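Local coordinates for protein fructose-bisphosphate aldolase (Slackia heliotrinireducens, PDB 4MOZ) that is an aldolase of the DeoC/LacD family, built on an eight-stranded parallel TIM barrel, at residues C[22-27]-C[167-172]; C[147-151]-C[180-184]; C[256-260]-C[291-297]. All coordinates share one frame; numbering follows the deposited sequence.

Contact 1. Residues C[22-27]-C[167-172]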
loop_
_atom_site.group_PDB
_atom_site.type_symbol
_atom_site.label_atom_id
_atom_site.label_comp_id
_atom_site.label_asym_id
_atom_site.label_seq_id
_atom_site.Cartn_x
_atom_site.Cartn_y
_atom_site.Cartn_z
ATOM N N THR C 22 22.612 8.290 24.478
ATOM C CA THR C 22 22.115 9.216 23.465
ATOM C C THR C 22 20.729 9.747 23.840
ATOM O O THR C 22 20.467 10.945 23.713
ATOM C CB THR C 22 22.066 8.551 22.074
ATOM O OG1 THR C 22 23.363 8.039 21.752
ATOM C CG2 THR C 22 21.654 9.549 21.001
ATOM N N TYR C 23 19.854 8.859 24.312
ATOM C CA TYR C 23 18.506 9.256 24.715
ATOM C C TYR C 23 18.543 10.264 25.853
ATOM O O TYR C 23 17.793 11.244 25.846
ATOM C CB TYR C 23 17.666 8.049 25.133
ATOM C CG TYR C 23 16.301 8.433 25.657
ATOM C CD1 TYR C 23 15.249 8.701 24.781
ATOM C CD2 TYR C 23 16.060 8.549 27.028
ATOM C CE1 TYR C 23 13.995 9.057 25.252
ATOM C CE2 TYR C 23 14.808 8.911 27.509
ATOM C CZ TYR C 23 13.781 9.161 26.614
ATOM O OH TYR C 23 12.535 9.519 27.070
ATOM N N ILE C 24 19.404 10.004 26.834
ATOM C CA ILE C 24 19.557 10.898 27.973
ATOM C C ILE C 24 20.153 12.223 27.500
ATOM O O ILE C 24 19.646 13.286 27.855
ATOM C CB ILE C 24 20.389 10.256 29.110
ATOM C CG1 ILE C 24 19.682 8.995 29.633
ATOM C CG2 ILE C 24 20.607 11.252 30.246
ATOM C CD1 ILE C 24 20.569 8.051 30.421
ATOM N N ASP C 25 21.201 12.154 26.678
ATOM C CA ASP C 25 21.772 13.351 26.059
ATOM C C ASP C 25 20.670 14.216 25.450
ATOM O O ASP C 25 20.613 15.420 25.688
ATOM C CB ASP C 25 22.786 12.980 24.970
ATOM C CG ASP C 25 24.092 12.434 25.526
ATOM O OD1 ASP C 25 24.332 12.514 26.749
ATOM O OD2 ASP C 25 24.891 11.915 24.721
ATOM N N ASN C 26 19.787 13.583 24.682
ATOM C CA ASN C 26 18.741 14.299 23.949
ATOM C C ASN C 26 17.626 14.830 24.841
ATOM O O ASN C 26 17.094 15.919 24.602
ATOM C CB ASN C 26 18.176 13.427 22.825
ATOM C CG ASN C 26 19.157 13.253 21.676
ATOM O OD1 ASN C 26 19.887 14.182 21.318
ATOM N ND2 ASN C 26 19.176 12.059 21.088
ATOM N N TYR C 27 17.283 14.060 25.870
ATOM C CA TYR C 27 16.291 14.489 26.844
ATOM C C TYR C 27 16.803 15.692 27.646
ATOM O O TYR C 27 16.058 16.645 27.891
ATOM C CB TYR C 27 15.936 13.340 27.781
ATOM C CG TYR C 27 14.634 13.547 28.512
ATOM C CD1 TYR C 27 14.580 14.288 29.691
ATOM C CD2 TYR C 27 13.451 12.992 28.025
ATOM C CE1 TYR C 27 13.379 14.474 30.363
ATOM C CE2 TYR C 27 12.251 13.171 28.687
ATOM C CZ TYR C 27 12.219 13.910 29.851
ATOM O OH TYR C 27 11.024 14.088 30.504
ATOM N N HIS C 167 12.944 5.755 19.418
ATOM C CA HIS C 167 13.519 5.307 20.679
ATOM C C HIS C 167 14.615 4.311 20.486
ATOM O O HIS C 167 15.543 4.244 21.289
ATOM C CB HIS C 167 12.441 4.792 21.618
ATOM C CG HIS C 167 11.619 5.893 22.236
ATOM N ND1 HIS C 167 10.431 5.671 22.822
ATOM C CD2 HIS C 167 11.850 7.267 22.318
ATOM C CE1 HIS C 167 9.930 6.838 23.273
ATOM N NE2 HIS C 167 10.801 7.814 22.962
ATOM N N GLU C 168 14.527 3.550 19.401
ATOM C CA GLU C 168 15.598 2.652 18.981
ATOM C C GLU C 168 16.874 3.455 18.706
ATOM O O GLU C 168 17.983 2.960 18.910
ATOM C CB GLU C 168 15.158 1.883 17.731
ATOM C CG GLU C 168 16.143 0.842 17.230
ATOM C CD GLU C 168 15.709 0.171 15.936
ATOM O OE1 GLU C 168 14.636 0.519 15.388
ATOM O OE2 GLU C 168 16.453 -0.713 15.464
ATOM N N GLU C 169 16.698 4.700 18.263
ATOM C CA GLU C 169 17.809 5.584 17.915
ATOM C C GLU C 169 18.192 6.546 19.035
ATOM O O GLU C 169 19.134 7.322 18.890
ATOM C CB GLU C 169 17.482 6.384 16.646
ATOM C CG GLU C 169 17.490 5.567 15.363
ATOM C CD GLU C 169 18.835 4.917 15.073
ATOM O OE1 GLU C 169 19.886 5.502 15.425
ATOM O OE2 GLU C 169 18.838 3.815 14.485
ATOM N N GLY C 170 17.464 6.505 20.147
ATOM C CA GLY C 170 17.717 7.417 21.264
ATOM C C GLY C 170 17.225 8.838 21.031
ATOM O O GLY C 170 17.727 9.784 21.642
ATOM N N LEU C 171 16.242 8.988 20.146
ATOM C CA LEU C 171 15.611 10.279 19.890
ATOM C C LEU C 171 14.361 10.410 20.740
ATOM O O LEU C 171 13.658 9.424 20.971
ATOM C CB LEU C 171 15.236 10.411 18.412
ATOM C CG LEU C 171 16.371 10.452 17.389
ATOM C CD1 LEU C 171 15.823 10.197 15.993
ATOM C CD2 LEU C 171 17.124 11.776 17.445
ATOM N N ILE C 172 14.077 11.621 21.208
ATOM C CA ILE C 172 12.830 11.858 21.927
ATOM C C ILE C 172 11.681 12.014 20.927
ATOM O O ILE C 172 11.914 12.253 19.739
ATOM C CB ILE C 172 12.908 13.058 22.904
ATOM C CG1 ILE C 172 12.957 14.388 22.150
ATOM C CG2 ILE C 172 14.095 12.910 23.861
ATOM C CD1 ILE C 172 12.394 15.552 22.937
#
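Asn26 and Gly170 join helix 20-30 to the turn that leads from helix 152-168 into strand 172-177 of a TIM barrel. Gly170 closes its helix in a Schellman motif, its left-handed backbone conformation being one that glycine takes easily. The absence of a side chain matters again here because a beta carbon would point at the other helix, crowding Thr22 CB and Tyr23 N; the CA atoms of Tyr23 and Gly170 come to 4.0 Å.

The polar part converges on one carbonyl. Asn26 ND2 donates to Gly170 O over 2.8 Å with a fairly straight N-H...O angle of 164°. The acceptor lies in the plane of the amide, whereas the donor stands above the carbonyl plane of Gly170. Asparagine suits the place, having an N-H on a side chain short enough to stay close to its own helix. Gly170 O also receives a CA-H...O contact from Tyr23 CA at 3.2 Å.

The aromatic part is an offset edge-to-face pair: the edge of Tyr23 is directed at the face of His167, with planes at 88° and centroids 5.7 Å apart. Tyr23 reaches it because its CG is anti to the backbone N (chi1 176°). Both polar ends converge on one carboxylate, since Tyr23 OH bonds Asp207 OD1 and His167 NE2 bonds Asp207 OD2, while His167 ND1 bonds Asp14. Arg89 of the second subunit packs against both Tyr23 and His167.

Apolar contact comes from Ile172, whose beta-branched side chain suits a barrel strand and presents a methyl to the helix. Its CG2 lies 4.1 Å from Tyr23 CE1 and 4.2 Å from Tyr27 CD2, spanning the two tyrosines.

Contact 2. Residues C[147-151]-C[180-184]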
loop_
_atom_site.group_PDB
_atom_site.type_symbol
_atom_site.label_atom_id
_atom_site.label_comp_id
_atom_site.label_asym_id
_atom_site.label_seq_id
_atom_site.Cartn_x
_atom_site.Cartn_y
_atom_site.Cartn_z
ATOM N N LEU C 147 -7.094 12.327 15.998
ATOM C CA LEU C 147 -7.989 11.279 16.477
ATOM C C LEU C 147 -9.410 11.626 16.075
ATOM O O LEU C 147 -9.768 12.802 16.017
ATOM C CB LEU C 147 -7.892 11.118 17.997
ATOM C CG LEU C 147 -6.503 10.828 18.585
ATOM C CD1 LEU C 147 -6.587 10.705 20.103
ATOM C CD2 LEU C 147 -5.858 9.586 17.980
ATOM N N GLY C 148 -10.203 10.605 15.766
ATOM C CA GLY C 148 -11.592 10.810 15.374
ATOM C C GLY C 148 -11.790 11.219 13.926
ATOM O O GLY C 148 -12.926 11.348 13.472
ATOM N N SER C 149 -10.693 11.448 13.205
ATOM C CA SER C 149 -10.743 11.621 11.757
ATOM C C SER C 149 -10.987 10.257 11.125
ATOM O O SER C 149 -10.581 9.236 11.682
ATOM C CB SER C 149 -9.422 12.192 11.233
ATOM O OG SER C 149 -9.364 12.151 9.813
ATOM N N GLU C 150 -11.631 10.233 9.963
ATOM C CA GLU C 150 -11.789 8.978 9.221
ATOM C C GLU C 150 -10.448 8.393 8.770
ATOM O O GLU C 150 -10.378 7.228 8.392
ATOM C CB GLU C 150 -12.747 9.152 8.041
ATOM C CG GLU C 150 -14.193 9.282 8.495
ATOM C CD GLU C 150 -15.192 9.315 7.359
ATOM O OE1 GLU C 150 -14.784 9.182 6.184
ATOM O OE2 GLU C 150 -16.395 9.474 7.656
ATOM N N TYR C 151 -9.388 9.197 8.835
ATOM C CA TYR C 151 -8.043 8.728 8.514
ATOM C C TYR C 151 -7.187 8.464 9.760
ATOM O O TYR C 151 -5.969 8.310 9.657
ATOM C CB TYR C 151 -7.351 9.712 7.569
ATOM C CG TYR C 151 -8.154 10.011 6.324
ATOM C CD1 TYR C 151 -8.211 9.100 5.267
ATOM C CD2 TYR C 151 -8.860 11.202 6.203
ATOM C CE1 TYR C 151 -8.953 9.375 4.125
ATOM C CE2 TYR C 151 -9.602 11.488 5.069
ATOM C CZ TYR C 151 -9.646 10.576 4.032
ATOM O OH TYR C 151 -10.384 10.872 2.910
ATOM N N ARG C 180 -9.752 15.788 15.618
ATOM C CA ARG C 180 -10.371 16.623 14.605
ATOM C C ARG C 180 -11.080 15.766 13.575
ATOM O O ARG C 180 -10.565 14.736 13.135
ATOM C CB ARG C 180 -9.329 17.512 13.920
ATOM C CG ARG C 180 -9.930 18.589 13.025
ATOM C CD ARG C 180 -8.874 19.581 12.552
ATOM N NE ARG C 180 -8.242 20.270 13.675
ATOM C CZ ARG C 180 -7.048 20.856 13.633
ATOM N NH1 ARG C 180 -6.330 20.851 12.514
ATOM N NH2 ARG C 180 -6.570 21.449 14.721
ATOM N N GLY C 181 -12.266 16.211 13.187
ATOM C CA GLY C 181 -13.054 15.507 12.201
ATOM C C GLY C 181 -14.537 15.697 12.419
ATOM O O GLY C 181 -14.972 16.188 13.461
ATOM N N LYS C 182 -15.289 15.333 11.386
ATOM C CA LYS C 182 -16.733 15.144 11.392
ATOM C C LYS C 182 -17.253 14.608 12.737
ATOM O O LYS C 182 -18.202 15.150 13.306
ATOM C CB LYS C 182 -16.997 14.107 10.307
ATOM C CG LYS C 182 -18.317 14.098 9.587
ATOM C CD LYS C 182 -18.297 12.819 8.771
ATOM C CE LYS C 182 -19.155 12.897 7.535
ATOM N NZ LYS C 182 -18.706 11.869 6.560
ATOM N N ALA C 183 -16.610 13.552 13.237
ATOM C CA ALA C 183 -17.008 12.880 14.480
ATOM C C ALA C 183 -16.737 13.710 15.729
ATOM O O ALA C 183 -17.354 13.486 16.770
ATOM C CB ALA C 183 -16.310 11.532 14.602
ATOM N N VAL C 184 -15.810 14.657 15.624
ATOM C CA VAL C 184 -15.378 15.433 16.779
ATOM C C VAL C 184 -16.167 16.737 16.891
ATOM O O VAL C 184 -16.878 16.944 17.872
ATOM C CB VAL C 184 -13.853 15.699 16.749
ATOM C CG1 VAL C 184 -13.405 16.391 18.026
ATOM C CG2 VAL C 184 -13.088 14.398 16.563
HETATM O O HOH W 1 -14.869 12.131 11.787
#
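Leu147 and Arg180 bring two irregular backbones together in the loops that follow neighbouring barrel strands, 138-145 and 172-177, of the TIM barrel: Arg180 N donates to Leu147 O over 3.0 Å, bent at the hydrogen (135°), and the CA atoms of Ser149 and Gly181 approach to 4.5 Å. Two glycines allow this closeness. Gly148 has positive phi, and a beta carbon there would run into Val184 CG2; at Gly181 one would collide with Gly148 O. A water extends the backbone link, donating to Gly148 O at 2.7 Å and accepting from Ala183 N.

Small side chains line the same seam. The methyl of Ala183 meets Gly148 O with its CB at 3.6 Å, and Val184 CG2 lies 3.7 Å from Leu147 O. Ser149 CB lies 3.4 Å from Arg180 O. With OG anti to the backbone N (chi1 170°), Ser149 accepts from Tyr151 N in an ST turn, just where helix 152-168 is about to begin; serine suits the place because OG also bonds Pro117 O.

Farther out, the extended chains of Glu150 and Lys182 meet by their charged groups. Glu150 also bonds Gln114 of the second subunit, which packs on Lys182 and Ala183 too, placing this seam at a subunit interface. The side chain of Arg180 forms a salt bridge with Glu188. Across the two loops, the ionic link is a long one, Glu150 OE2 to Lys182 NZ at 3.5 Å.

Contact 3. Residues C[256-260]-C[291-297]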
loop_
_atom_site.group_PDB
_atom_site.type_symbol
_atom_site.label_atom_id
_atom_site.label_comp_id
_atom_site.label_asym_id
_atom_site.label_seq_id
_atom_site.Cartn_x
_atom_site.Cartn_y
_atom_site.Cartn_z
ATOM N N HIS C 256 1.828 29.815 32.999
ATOM C CA HIS C 256 2.138 29.602 34.401
ATOM C C HIS C 256 1.091 28.728 35.051
ATOM O O HIS C 256 1.424 27.752 35.734
ATOM C CB HIS C 256 2.269 30.945 35.122
ATOM C CG HIS C 256 2.956 30.853 36.464
ATOM N ND1 HIS C 256 2.289 30.582 37.602
ATOM C CD2 HIS C 256 4.297 30.998 36.819
ATOM C CE1 HIS C 256 3.153 30.559 38.636
ATOM N NE2 HIS C 256 4.383 30.810 38.155
ATOM N N ASP C 257 -0.180 29.057 34.825
ATOM C CA ASP C 257 -1.297 28.256 35.328
ATOM C C ASP C 257 -1.262 26.819 34.817
ATOM O O ASP C 257 -1.519 25.886 35.574
ATOM C CB ASP C 257 -2.638 28.903 34.970
ATOM C CG ASP C 257 -2.885 30.200 35.724
ATOM O OD1 ASP C 257 -2.142 30.503 36.683
ATOM O OD2 ASP C 257 -3.830 30.924 35.355
ATOM N N GLN C 258 -0.940 26.650 33.536
ATOM C CA GLN C 258 -0.885 25.327 32.921
ATOM C C GLN C 258 0.140 24.425 33.602
ATOM O O GLN C 258 -0.108 23.235 33.793
ATOM C CB GLN C 258 -0.598 25.432 31.420
ATOM C CG GLN C 258 -1.793 25.902 30.598
ATOM C CD GLN C 258 -1.425 26.365 29.198
ATOM O OE1 GLN C 258 -0.259 26.307 28.787
ATOM N NE2 GLN C 258 -2.423 26.834 28.455
ATOM N N ILE C 259 1.284 24.996 33.975
ATOM C CA ILE C 259 2.329 24.238 34.650
ATOM C C ILE C 259 1.930 23.916 36.091
ATOM O O ILE C 259 1.880 22.748 36.476
ATOM C CB ILE C 259 3.690 24.970 34.629
ATOM C CG1 ILE C 259 4.195 25.125 33.189
ATOM C CG2 ILE C 259 4.713 24.218 35.479
ATOM C CD1 ILE C 259 5.362 26.080 33.029
ATOM N N TYR C 260 1.632 24.948 36.875
ATOM C CA TYR C 260 1.501 24.789 38.321
ATOM C C TYR C 260 0.109 24.352 38.772
ATOM O O TYR C 260 -0.025 23.720 39.814
ATOM C CB TYR C 260 2.011 26.038 39.061
ATOM C CG TYR C 260 3.479 26.316 38.771
ATOM C CD1 TYR C 260 4.488 25.562 39.380
ATOM C CD2 TYR C 260 3.858 27.306 37.858
ATOM C CE1 TYR C 260 5.829 25.798 39.101
ATOM C CE2 TYR C 260 5.196 27.550 37.574
ATOM C CZ TYR C 260 6.178 26.796 38.195
ATOM O OH TYR C 260 7.507 27.034 37.914
ATOM N N ILE C 291 9.768 31.345 32.773
ATOM C CA ILE C 291 8.709 30.622 33.479
ATOM C C ILE C 291 8.958 29.114 33.426
ATOM O O ILE C 291 8.985 28.450 34.460
ATOM C CB ILE C 291 7.309 30.937 32.910
ATOM C CG1 ILE C 291 6.929 32.389 33.214
ATOM C CG2 ILE C 291 6.266 29.978 33.475
ATOM C CD1 ILE C 291 5.679 32.869 32.504
ATOM N N THR C 292 9.175 28.601 32.217
ATOM C CA THR C 292 9.213 27.165 31.958
ATOM C C THR C 292 10.450 26.474 32.530
ATOM O O THR C 292 10.344 25.414 33.143
ATOM C CB THR C 292 9.101 26.898 30.446
ATOM O OG1 THR C 292 7.986 27.632 29.926
ATOM C CG2 THR C 292 8.913 25.414 30.149
ATOM N N LEU C 293 11.615 27.083 32.334
ATOM C CA LEU C 293 12.883 26.462 32.725
ATOM C C LEU C 293 13.436 26.944 34.072
ATOM O O LEU C 293 14.138 26.193 34.759
ATOM C CB LEU C 293 13.932 26.661 31.622
ATOM C CG LEU C 293 13.510 26.299 30.191
ATOM C CD1 LEU C 293 14.527 26.800 29.174
ATOM C CD2 LEU C 293 13.285 24.801 30.041
ATOM N N ALA C 294 13.114 28.185 34.442
ATOM C CA ALA C 294 13.701 28.824 35.630
ATOM C C ALA C 294 12.701 29.218 36.730
ATOM O O ALA C 294 13.089 29.821 37.732
ATOM C CB ALA C 294 14.548 30.023 35.219
ATOM N N ASP C 295 11.425 28.892 36.534
ATOM C CA ASP C 295 10.392 29.025 37.578
ATOM C C ASP C 295 9.951 30.452 37.928
ATOM O O ASP C 295 9.312 30.664 38.968
ATOM C CB ASP C 295 10.818 28.282 38.853
ATOM C CG ASP C 295 11.110 26.817 38.601
ATOM O OD1 ASP C 295 10.161 26.074 38.275
ATOM O OD2 ASP C 295 12.291 26.414 38.720
ATOM N N TYR C 296 10.274 31.422 37.073
ATOM C CA TYR C 296 9.878 32.818 37.298
ATOM C C TYR C 296 8.388 32.970 37.580
ATOM O O TYR C 296 7.566 32.229 37.033
ATOM C CB TYR C 296 10.207 33.683 36.079
ATOM C CG TYR C 296 11.631 34.189 35.976
ATOM C CD1 TYR C 296 12.717 33.372 36.296
ATOM C CD2 TYR C 296 11.891 35.477 35.509
ATOM C CE1 TYR C 296 14.018 33.833 36.182
ATOM C CE2 TYR C 296 13.191 35.946 35.385
ATOM C CZ TYR C 296 14.249 35.120 35.725
ATOM O OH TYR C 296 15.541 35.577 35.605
ATOM N N ASP C 297 8.060 33.937 38.438
ATOM C CA ASP C 297 6.704 34.468 38.554
ATOM C C ASP C 297 6.339 35.159 37.248
ATOM O O ASP C 297 7.223 35.527 36.467
ATOM C CB ASP C 297 6.623 35.496 39.690
ATOM C CG ASP C 297 6.479 34.855 41.063
ATOM O OD1 ASP C 297 6.172 33.644 41.146
ATOM O OD2 ASP C 297 6.665 35.576 42.068
HETATM O O HOH W 2 6.531 31.083 39.795
#
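On the outer helical layer of the TIM barrel, the last turns of helices 248-260 and 278-294 pack together, with the loop after the second helix folding back over the contact. Branched aliphatic side chains fill its inner part: Ile291 CG2 lies 4.0 Å from Ile259 CD1 and equally far from His256 CD2. CG2 is anti to the backbone N of Ile291, which directs this methyl between its two partners.

Polar groups take over toward solvent. Tyr260 OH donates to Asp295 OD1 at 2.8 Å, meeting the carboxylate oxygen's anti lone pair, with ring and carboxylate planes 55° apart; a tyrosine is long enough to span the two helix ends. Asp295 adopts positive phi just after its helix, and its OD1 also has a weak, long ion pair with Arg36.

The His256 ring lies against Tyr260, whose CD2 sits 3.4 Å above its centre. At the ring edge, in plane, a water lies 2.7 Å from His256 NE2 and is in reach of Asp295 O and Asp297 OD1. Histidine suits this spot: it offers a carbon flank to Ile291 and a polar nitrogen to the water.

Helix 298-305 covers one flank, Val298 touching His256 and Ala301 touching Ile291, while Thr292 bonds Asn267 of strand 266-269 and Gln258 packs on Leu226 of helix 222-232.

The three contacts occupy separate parts of one eight-stranded barrel. Contacts 1 and 2 interleave along the chain: both involve the span holding helix 152-168 and strand 172-177, contact 2 lying in loops after strands 138-145 and 172-177, contact 1 where helix 20-30 meets the turn from that helix into strand 172-177. Their centres are 31 Å apart, yet both touch the second subunit. Contact 3 joins helices 248-260 and 278-294, late in the chain and flanking strand 266-269 in sequence; no other chain of the assembly reaches its segments. Its centre lies 25 Å from contact 1 and 33 Å from contact 2. Thus two contacts combine barrel packing with subunit association, and the third joins helices within one chain.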